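Local coordinates for protein fimbrin (Schizosaccharomyces pombe, PDB 1RT8) that binds and cross-links actin filaments through tandem calponin-homology domains and takes part in cell polarity, cytokinesis, mating and spore formation, at residues M389-M392 and N393-K396; G441-V444 and L445-H449; I488-L491 and P492-V496. One frame throughout, in Å; residues are numbered along the deposited sequence.

Contact 1. Residues M389-M392 and N393-K396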
ATOM      1  N   MET A 389       6.520  15.705  13.542  1.00 24.19           N
ATOM      2  CA  MET A 389       5.098  15.407  13.677  1.00 26.33           C
ATOM      3  C   MET A 389       4.916  13.935  14.058  1.00 26.64           C
ATOM      4  O   MET A 389       4.153  13.607  14.969  1.00 25.01           O
ATOM      5  CB  MET A 389       4.356  15.702  12.368  1.00 25.62           C
ATOM      6  CG  MET A 389       2.845  15.668  12.501  1.00 27.60           C
ATOM      7  SD  MET A 389       1.978  15.845  10.924  1.00 33.34           S
ATOM      8  CE  MET A 389       1.642  17.601  10.893  1.00 31.32           C
ATOM      9  N   MET A 390       5.615  13.046  13.359  1.00 24.52           N
ATOM     10  CA  MET A 390       5.519  11.623  13.663  1.00 25.77           C
ATOM     11  C   MET A 390       6.055  11.342  15.064  1.00 26.21           C
ATOM     12  O   MET A 390       5.452  10.595  15.827  1.00 27.83           O
ATOM     13  CB  MET A 390       6.319  10.789  12.652  1.00 26.04           C
ATOM     14  CG  MET A 390       6.498   9.323  13.063  1.00 25.29           C
ATOM     15  SD  MET A 390       7.324   8.280  11.808  1.00 30.10           S
ATOM     16  CE  MET A 390       5.990   7.983  10.679  1.00 26.28           C
ATOM     17  N   ARG A 391       7.191  11.945  15.395  1.00 25.42           N
ATOM     18  CA  ARG A 391       7.814  11.731  16.693  1.00 27.56           C
ATOM     19  C   ARG A 391       6.955  12.187  17.873  1.00 28.93           C
ATOM     20  O   ARG A 391       6.853  11.480  18.885  1.00 25.94           O
ATOM     21  CB  ARG A 391       9.169  12.436  16.752  1.00 26.49           C
ATOM     22  CG  ARG A 391       9.918  12.220  18.054  1.00 27.25           C
ATOM     23  CD  ARG A 391      10.258  10.743  18.255  1.00 25.93           C
ATOM     24  NE  ARG A 391      10.946  10.508  19.523  1.00 27.12           N
ATOM     25  CZ  ARG A 391      10.351  10.442  20.714  1.00 26.33           C
ATOM     26  NH1 ARG A 391       9.040  10.596  20.821  1.00 26.28           N
ATOM     27  NH2 ARG A 391      11.076  10.208  21.806  1.00 27.65           N
ATOM     28  N   MET A 392       6.354  13.369  17.755  1.00 29.29           N
ATOM     29  CA  MET A 392       5.516  13.881  18.831  1.00 30.86           C
ATOM     30  C   MET A 392       4.293  12.998  18.994  1.00 30.76           C
ATOM     31  O   MET A 392       3.840  12.764  20.113  1.00 33.23           O
ATOM     32  CB  MET A 392       5.074  15.314  18.549  1.00 31.58           C
ATOM     33  CG  MET A 392       4.315  15.946  19.708  1.00 32.47           C
ATOM     34  SD  MET A 392       5.278  15.893  21.238  1.00 36.04           S
ATOM     35  CE  MET A 392       6.457  17.215  20.961  1.00 34.43           C
ATOM     36  N   ASN A 393       3.767  12.500  17.879  1.00 30.03           N
ATOM     37  CA  ASN A 393       2.597  11.633  17.911  1.00 29.68           C
ATOM     38  C   ASN A 393       2.904  10.380  18.731  1.00 30.96           C
ATOM     39  O   ASN A 393       2.060   9.912  19.496  1.00 28.50           O
ATOM     40  CB  ASN A 393       2.193  11.238  16.493  1.00 32.05           C
ATOM     41  CG  ASN A 393       0.880  10.475  16.447  1.00 33.14           C
ATOM     42  OD1 ASN A 393       0.742   9.518  15.696  1.00 36.72           O
ATOM     43  ND2 ASN A 393      -0.091  10.906  17.241  1.00 32.41           N
ATOM     44  N   ILE A 394       4.111   9.834  18.566  1.00 30.07           N
ATOM     45  CA  ILE A 394       4.520   8.648  19.318  1.00 30.85           C
ATOM     46  C   ILE A 394       4.523   8.961  20.819  1.00 32.16           C
ATOM     47  O   ILE A 394       4.030   8.176  21.625  1.00 33.71           O
ATOM     48  CB  ILE A 394       5.934   8.168  18.904  1.00 30.05           C
ATOM     49  CG1 ILE A 394       5.887   7.514  17.523  1.00 27.80           C
ATOM     50  CG2 ILE A 394       6.476   7.176  19.927  1.00 30.64           C
ATOM     51  CD1 ILE A 394       7.258   7.135  16.995  1.00 28.66           C
ATOM     52  N   THR A 395       5.076  10.110  21.185  1.00 32.95           N
ATOM     53  CA  THR A 395       5.131  10.518  22.585  1.00 35.74           C
ATOM     54  C   THR A 395       3.731  10.643  23.177  1.00 36.60           C
ATOM     55  O   THR A 395       3.455  10.120  24.259  1.00 35.08           O
ATOM     56  CB  THR A 395       5.828  11.892  22.751  1.00 37.64           C
ATOM     57  OG1 THR A 395       7.187  11.803  22.307  1.00 38.52           O
ATOM     58  CG2 THR A 395       5.797  12.345  24.216  1.00 37.17           C
ATOM     59  N   LYS A 396       2.854  11.340  22.460  1.00 36.76           N
ATOM     60  CA  LYS A 396       1.495  11.568  22.929  1.00 39.41           C
ATOM     61  C   LYS A 396       0.622  10.328  22.964  1.00 39.30           C
ATOM     62  O   LYS A 396      -0.141  10.134  23.907  1.00 39.22           O
ATOM     63  CB  LYS A 396       0.818  12.650  22.084  1.00 42.06           C
ATOM     64  CG  LYS A 396       1.531  14.004  22.132  1.00 45.50           C
ATOM     65  CD  LYS A 396       1.634  14.532  23.550  1.00 47.93           C
ATOM     66  CE  LYS A 396       2.357  15.871  23.595  1.00 51.04           C
ATOM     67  NZ  LYS A 396       1.640  16.923  22.815  1.00 51.93           N
TER
HETATM   68  O   HOH W   1       3.519   8.428  15.060  1.00 32.54           O

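Contact 2. Residues G441-V444 and L445-H449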
ATOM      1  N   GLY A 441      19.269  -7.736  12.737  1.00 28.49           N
ATOM      2  CA  GLY A 441      17.848  -7.975  12.891  1.00 27.34           C
ATOM      3  C   GLY A 441      17.505  -8.854  14.076  1.00 27.68           C
ATOM      4  O   GLY A 441      16.335  -9.153  14.302  1.00 28.92           O
ATOM      5  N   VAL A 442      18.516  -9.265  14.834  1.00 28.35           N
ATOM      6  CA  VAL A 442      18.309 -10.126  15.995  1.00 27.40           C
ATOM      7  C   VAL A 442      17.719  -9.344  17.169  1.00 26.93           C
ATOM      8  O   VAL A 442      16.799  -9.814  17.838  1.00 24.41           O
ATOM      9  CB  VAL A 442      19.631 -10.774  16.440  1.00 27.84           C
ATOM     10  CG1 VAL A 442      19.400 -11.661  17.657  1.00 29.49           C
ATOM     11  CG2 VAL A 442      20.208 -11.587  15.300  1.00 28.46           C
ATOM     12  N   PHE A 443      18.259  -8.153  17.418  1.00 25.31           N
ATOM     13  CA  PHE A 443      17.767  -7.309  18.498  1.00 24.42           C
ATOM     14  C   PHE A 443      16.248  -7.111  18.431  1.00 23.56           C
ATOM     15  O   PHE A 443      15.562  -7.267  19.442  1.00 23.56           O
ATOM     16  CB  PHE A 443      18.445  -5.939  18.463  1.00 24.40           C
ATOM     17  CG  PHE A 443      17.975  -5.016  19.541  1.00 25.08           C
ATOM     18  CD1 PHE A 443      18.293  -5.266  20.872  1.00 25.99           C
ATOM     19  CD2 PHE A 443      17.176  -3.919  19.233  1.00 25.89           C
ATOM     20  CE1 PHE A 443      17.819  -4.431  21.886  1.00 27.84           C
ATOM     21  CE2 PHE A 443      16.701  -3.085  20.234  1.00 25.41           C
ATOM     22  CZ  PHE A 443      17.021  -3.338  21.566  1.00 25.44           C
ATOM     23  N   VAL A 444      15.718  -6.766  17.254  1.00 22.05           N
ATOM     24  CA  VAL A 444      14.276  -6.554  17.141  1.00 21.66           C
ATOM     25  C   VAL A 444      13.479  -7.824  17.435  1.00 22.00           C
ATOM     26  O   VAL A 444      12.393  -7.760  18.008  1.00 19.45           O
ATOM     27  CB  VAL A 444      13.864  -5.959  15.761  1.00 23.10           C
ATOM     28  CG1 VAL A 444      14.463  -4.552  15.621  1.00 21.64           C
ATOM     29  CG2 VAL A 444      14.312  -6.870  14.605  1.00 21.99           C
ATOM     30  N   LEU A 445      14.018  -8.980  17.062  1.00 21.91           N
ATOM     31  CA  LEU A 445      13.342 -10.238  17.353  1.00 21.83           C
ATOM     32  C   LEU A 445      13.386 -10.488  18.880  1.00 21.17           C
ATOM     33  O   LEU A 445      12.428 -11.013  19.454  1.00 22.23           O
ATOM     34  CB  LEU A 445      13.997 -11.386  16.573  1.00 23.93           C
ATOM     35  CG  LEU A 445      13.737 -11.346  15.062  1.00 24.84           C
ATOM     36  CD1 LEU A 445      14.630 -12.333  14.341  1.00 25.63           C
ATOM     37  CD2 LEU A 445      12.269 -11.661  14.787  1.00 23.06           C
ATOM     38  N   ASP A 446      14.477 -10.089  19.536  1.00 21.89           N
ATOM     39  CA  ASP A 446      14.586 -10.242  20.995  1.00 24.03           C
ATOM     40  C   ASP A 446      13.579  -9.339  21.713  1.00 24.45           C
ATOM     41  O   ASP A 446      13.011  -9.717  22.744  1.00 22.78           O
ATOM     42  CB  ASP A 446      15.989  -9.882  21.498  1.00 25.00           C
ATOM     43  CG  ASP A 446      17.008 -10.958  21.213  1.00 25.77           C
ATOM     44  OD1 ASP A 446      16.609 -12.097  20.906  1.00 26.37           O
ATOM     45  OD2 ASP A 446      18.213 -10.660  21.311  1.00 29.44           O
ATOM     46  N   VAL A 447      13.378  -8.132  21.183  1.00 24.98           N
ATOM     47  CA  VAL A 447      12.421  -7.206  21.782  1.00 23.68           C
ATOM     48  C   VAL A 447      11.041  -7.863  21.730  1.00 23.68           C
ATOM     49  O   VAL A 447      10.311  -7.888  22.721  1.00 23.46           O
ATOM     50  CB  VAL A 447      12.356  -5.882  21.004  1.00 23.37           C
ATOM     51  CG1 VAL A 447      11.267  -4.995  21.583  1.00 24.46           C
ATOM     52  CG2 VAL A 447      13.702  -5.170  21.071  1.00 23.80           C
ATOM     53  N   LEU A 448      10.699  -8.403  20.564  1.00 20.81           N
ATOM     54  CA  LEU A 448       9.411  -9.056  20.364  1.00 21.05           C
ATOM     55  C   LEU A 448       9.280 -10.274  21.269  1.00 21.08           C
ATOM     56  O   LEU A 448       8.184 -10.601  21.746  1.00 21.58           O
ATOM     57  CB  LEU A 448       9.261  -9.459  18.892  1.00 19.51           C
ATOM     58  CG  LEU A 448       9.059  -8.293  17.912  1.00 19.59           C
ATOM     59  CD1 LEU A 448       9.423  -8.682  16.489  1.00 18.46           C
ATOM     60  CD2 LEU A 448       7.616  -7.855  17.980  1.00 19.49           C
ATOM     61  N   HIS A 449      10.403 -10.942  21.497  1.00 21.40           N
ATOM     62  CA  HIS A 449      10.433 -12.120  22.346  1.00 24.79           C
ATOM     63  C   HIS A 449      10.141 -11.691  23.776  1.00 26.02           C
ATOM     64  O   HIS A 449       9.548 -12.441  24.556  1.00 27.02           O
ATOM     65  CB  HIS A 449      11.803 -12.806  22.265  1.00 25.75           C
ATOM     66  CG  HIS A 449      11.932 -13.987  23.177  1.00 30.06           C
ATOM     67  ND1 HIS A 449      12.500 -13.899  24.431  1.00 31.10           N
ATOM     68  CD2 HIS A 449      11.498 -15.264  23.049  1.00 28.76           C
ATOM     69  CE1 HIS A 449      12.406 -15.071  25.036  1.00 30.33           C
ATOM     70  NE2 HIS A 449      11.802 -15.915  24.220  1.00 29.79           N
TER

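Contact 3. Residues I488-L491 and P492-V496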
ATOM      1  N   ILE A 488       2.950  -0.772  11.337  1.00 25.83           N
ATOM      2  CA  ILE A 488       4.320  -0.514  10.896  1.00 25.61           C
ATOM      3  C   ILE A 488       4.389  -0.086   9.436  1.00 24.76           C
ATOM      4  O   ILE A 488       3.824  -0.743   8.563  1.00 24.82           O
ATOM      5  CB  ILE A 488       5.168  -1.787  11.086  1.00 27.59           C
ATOM      6  CG1 ILE A 488       5.102  -2.214  12.550  1.00 29.65           C
ATOM      7  CG2 ILE A 488       6.605  -1.547  10.668  1.00 25.50           C
ATOM      8  CD1 ILE A 488       5.656  -3.573  12.807  1.00 32.57           C
ATOM      9  N   PHE A 489       5.099   1.005   9.174  1.00 23.58           N
ATOM     10  CA  PHE A 489       5.220   1.516   7.819  1.00 22.25           C
ATOM     11  C   PHE A 489       6.611   1.361   7.220  1.00 23.61           C
ATOM     12  O   PHE A 489       6.870   1.871   6.130  1.00 23.70           O
ATOM     13  CB  PHE A 489       4.802   2.989   7.770  1.00 22.71           C
ATOM     14  CG  PHE A 489       3.352   3.215   8.086  1.00 22.63           C
ATOM     15  CD1 PHE A 489       2.975   4.021   9.155  1.00 24.99           C
ATOM     16  CD2 PHE A 489       2.362   2.618   7.317  1.00 25.17           C
ATOM     17  CE1 PHE A 489       1.629   4.227   9.455  1.00 23.71           C
ATOM     18  CE2 PHE A 489       1.002   2.820   7.608  1.00 25.48           C
ATOM     19  CZ  PHE A 489       0.642   3.627   8.681  1.00 20.49           C
ATOM     20  N   ILE A 490       7.504   0.675   7.925  1.00 22.81           N
ATOM     21  CA  ILE A 490       8.850   0.460   7.409  1.00 24.16           C
ATOM     22  C   ILE A 490       8.970  -0.919   6.766  1.00 24.43           C
ATOM     23  O   ILE A 490       8.063  -1.739   6.872  1.00 24.41           O
ATOM     24  CB  ILE A 490       9.920   0.558   8.520  1.00 24.51           C
ATOM     25  CG1 ILE A 490       9.642  -0.477   9.621  1.00 23.34           C
ATOM     26  CG2 ILE A 490       9.934   1.958   9.100  1.00 21.72           C
ATOM     27  CD1 ILE A 490      10.789  -0.606  10.625  1.00 22.91           C
ATOM     28  N   LEU A 491      10.090  -1.149   6.089  1.00 24.95           N
ATOM     29  CA  LEU A 491      10.382  -2.423   5.450  1.00 23.84           C
ATOM     30  C   LEU A 491      11.589  -3.040   6.166  1.00 24.77           C
ATOM     31  O   LEU A 491      12.291  -2.364   6.928  1.00 22.03           O
ATOM     32  CB  LEU A 491      10.719  -2.229   3.968  1.00 26.97           C
ATOM     33  CG  LEU A 491       9.586  -1.930   2.975  1.00 27.30           C
ATOM     34  CD1 LEU A 491      10.190  -1.617   1.607  1.00 27.74           C
ATOM     35  CD2 LEU A 491       8.643  -3.119   2.880  1.00 25.76           C
ATOM     36  N   PRO A 492      11.845  -4.335   5.934  1.00 23.96           N
ATOM     37  CA  PRO A 492      12.978  -4.999   6.579  1.00 25.15           C
ATOM     38  C   PRO A 492      14.302  -4.254   6.386  1.00 26.43           C
ATOM     39  O   PRO A 492      15.105  -4.109   7.318  1.00 26.37           O
ATOM     40  CB  PRO A 492      12.987  -6.372   5.917  1.00 27.07           C
ATOM     41  CG  PRO A 492      11.519  -6.626   5.663  1.00 26.22           C
ATOM     42  CD  PRO A 492      11.050  -5.288   5.136  1.00 24.49           C
ATOM     43  N   GLU A 493      14.518  -3.771   5.171  1.00 26.59           N
ATOM     44  CA  GLU A 493      15.745  -3.076   4.835  1.00 26.20           C
ATOM     45  C   GLU A 493      16.019  -1.847   5.697  1.00 24.41           C
ATOM     46  O   GLU A 493      17.168  -1.453   5.874  1.00 22.62           O
ATOM     47  CB  GLU A 493      15.731  -2.685   3.354  1.00 28.90           C
ATOM     48  CG  GLU A 493      14.791  -1.548   3.028  1.00 33.64           C
ATOM     49  CD  GLU A 493      14.936  -1.082   1.597  1.00 36.83           C
ATOM     50  OE1 GLU A 493      14.251  -1.636   0.713  1.00 41.76           O
ATOM     51  OE2 GLU A 493      15.748  -0.170   1.355  1.00 36.41           O
ATOM     52  N   ASP A 494      14.976  -1.233   6.239  1.00 23.36           N
ATOM     53  CA  ASP A 494      15.186  -0.058   7.075  1.00 23.69           C
ATOM     54  C   ASP A 494      15.865  -0.433   8.395  1.00 24.35           C
ATOM     55  O   ASP A 494      16.641   0.350   8.957  1.00 24.43           O
ATOM     56  CB  ASP A 494      13.857   0.654   7.312  1.00 23.00           C
ATOM     57  CG  ASP A 494      13.239   1.157   6.020  1.00 27.80           C
ATOM     58  OD1 ASP A 494      13.981   1.750   5.203  1.00 28.57           O
ATOM     59  OD2 ASP A 494      12.019   0.971   5.819  1.00 28.75           O
ATOM     60  N   ILE A 495      15.576  -1.637   8.886  1.00 24.61           N
ATOM     61  CA  ILE A 495      16.201  -2.122  10.112  1.00 25.67           C
ATOM     62  C   ILE A 495      17.629  -2.611   9.797  1.00 26.53           C
ATOM     63  O   ILE A 495      18.583  -2.259  10.496  1.00 26.84           O
ATOM     64  CB  ILE A 495      15.372  -3.279  10.727  1.00 28.00           C
ATOM     65  CG1 ILE A 495      14.079  -2.719  11.336  1.00 23.20           C
ATOM     66  CG2 ILE A 495      16.193  -4.029  11.769  1.00 24.79           C
ATOM     67  CD1 ILE A 495      13.114  -3.798  11.791  1.00 27.38           C
ATOM     68  N   VAL A 496      17.773  -3.404   8.737  1.00 27.30           N
ATOM     69  CA  VAL A 496      19.091  -3.927   8.346  1.00 27.47           C
ATOM     70  C   VAL A 496      20.101  -2.791   8.100  1.00 28.30           C
ATOM     71  O   VAL A 496      21.279  -2.905   8.466  1.00 28.18           O
ATOM     72  CB  VAL A 496      18.984  -4.823   7.082  1.00 27.69           C
ATOM     73  CG1 VAL A 496      20.383  -5.236   6.592  1.00 27.71           C
ATOM     74  CG2 VAL A 496      18.158  -6.056   7.405  1.00 24.83           C
TER

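Contact 1. Residues M389-M392 and N393-K396
R391 reaches forward one helical turn to T395, and shows how a long side chain can run forward along its own helix. CB and CG leave the axis with CG placed trans to the main-chain nitrogen (chi1 -178°), and the chain then bends at chi2 (63°), which carries CD, NE and CZ along the helix toward its C-terminal end. R391 CZ comes to 3.8 Å from T395 OG1. At the tip, R391 NH1 meets T395 OG1 at 2.7 Å, close to the guanidinium plane and at its edge; the bond is weak, since the N-H...O angle is only 123°. The other terminal nitrogen, NH2, bonds to the carbonyl of L408 and makes a salt bridge to D410. On another side of the helix, M392 SD lies 3.8 Å from K396 CE, a sulfur-to-methylene contact. A water donates to both M390 O and N393 OD1, bridging main chain and amide beside the regular bond from I394 N to M390 O (3.1 Å). This is the closing part of helix 379-397 in the third CH domain: M389 packs on helix 314-323, M390 on W293 of helix 282-296, and I394 on L504 of helix 500-511.

Contact 2. Residues G441-V444 and L445-H449
Three consecutive i to i+4 backbone bonds open helix 442-451 of the fourth calponin-homology domain: D446 N to V442 O at 2.9 Å, V447 N to F443 O at 2.9 Å, and L448 N to V444 O at 3.1 Å. These are the first two turns of an alpha-helix, entered from G441, which has a positive phi of 78°. The carboxylate of D446 is directed back toward the start of the helix, where OD2 comes within 4.0 Å of V442 CG1, the two side chains lying alongside and pointing the same way. Both carboxylate oxygens are satisfied from outside these turns: OD1 by the hydroxyl of Y458 and the amide of K426, OD2 by the amide of G427. A buried acid is thereby gripped by three bonds, which tie the helix to the loop before it and to Y458 beyond its end, and probably fix the carboxylate's rotation.

Apolar packing surrounds this polar centre. F443 has CG opposite its main-chain nitrogen across the CA-CB bond (chi1 179°), and its ring inserts against A417 and A421 of helix 410-421. V444 and L445 press on A477 of helix 467-483, while V447 and L448 share L510 of helix 500-511, so that this short helix is enclosed by three others. G441 O, buried with no polar partner in the model, is met by L445 CG at 3.5 Å. Within these turns, V447 makes a CH-pi contact with F443: its CG2 methyl sits over one ring face, displaced toward the rim, with F443 CE2 at 3.7 Å from V447 CG2.

Contact 3. Residues I488-L491 and P492-V496
A four-residue turn, L491 to D494, closed by an i to i+3 backbone bond, lies at the start of helix 492-496 in the fourth CH domain, and the D494 side chain reaches back to its first residue. D494 OD2 takes the N-H of L491 at 2.9 Å in an almost straight bond (178°), approached on the anti side of the carboxylate and somewhat out of its plane. The reply comes from D494 N, which donates to L491 O at 3.0 Å from above the carbonyl plane, so two reciprocal bonds clasp L491 and D494. The same carboxylate makes salt bridges to R285 of helix 282-296 through OD2 and to R499 through OD1, and E493 also pairs with R499. An alanine in place of D494 would probably leave the L491 amide without its acceptor and R285 without this carboxylate partner, freeing the turn to shift. The proline ring, joined directly to L491, brings P492 CD to 3.3 Å from L491 CB, closer than usual carbon contact. I490 meets the helix from another direction: with CG1 between the main-chain N and C (chi1 59°), its chain crosses that of I495 at about a right angle, CD1 lying 4.0 Å from I495 CG1.

Overall arrangement
The three contacts follow one another along the chain, and all fall within the second actin-binding region. Contact 1 lies near the end of helix 379-397 in the third CH domain, whereas contacts 2 and 3 both belong to the fourth. Centres of contacts 1 and 2 are about 23 Å apart and those of contacts 1 and 3 about 19 Å apart; contacts 2 and 3, with centres about 13 Å apart, touch directly through V444 CG1 and I495 CD1 at 4.1 Å. Helix 500-511 is a shared neighbour, packing against residues of all three. Contacts 1 and 3 also both face helix 282-296, so side chains of the fourth domain meet the third, consistent with a compact pair of CH domains.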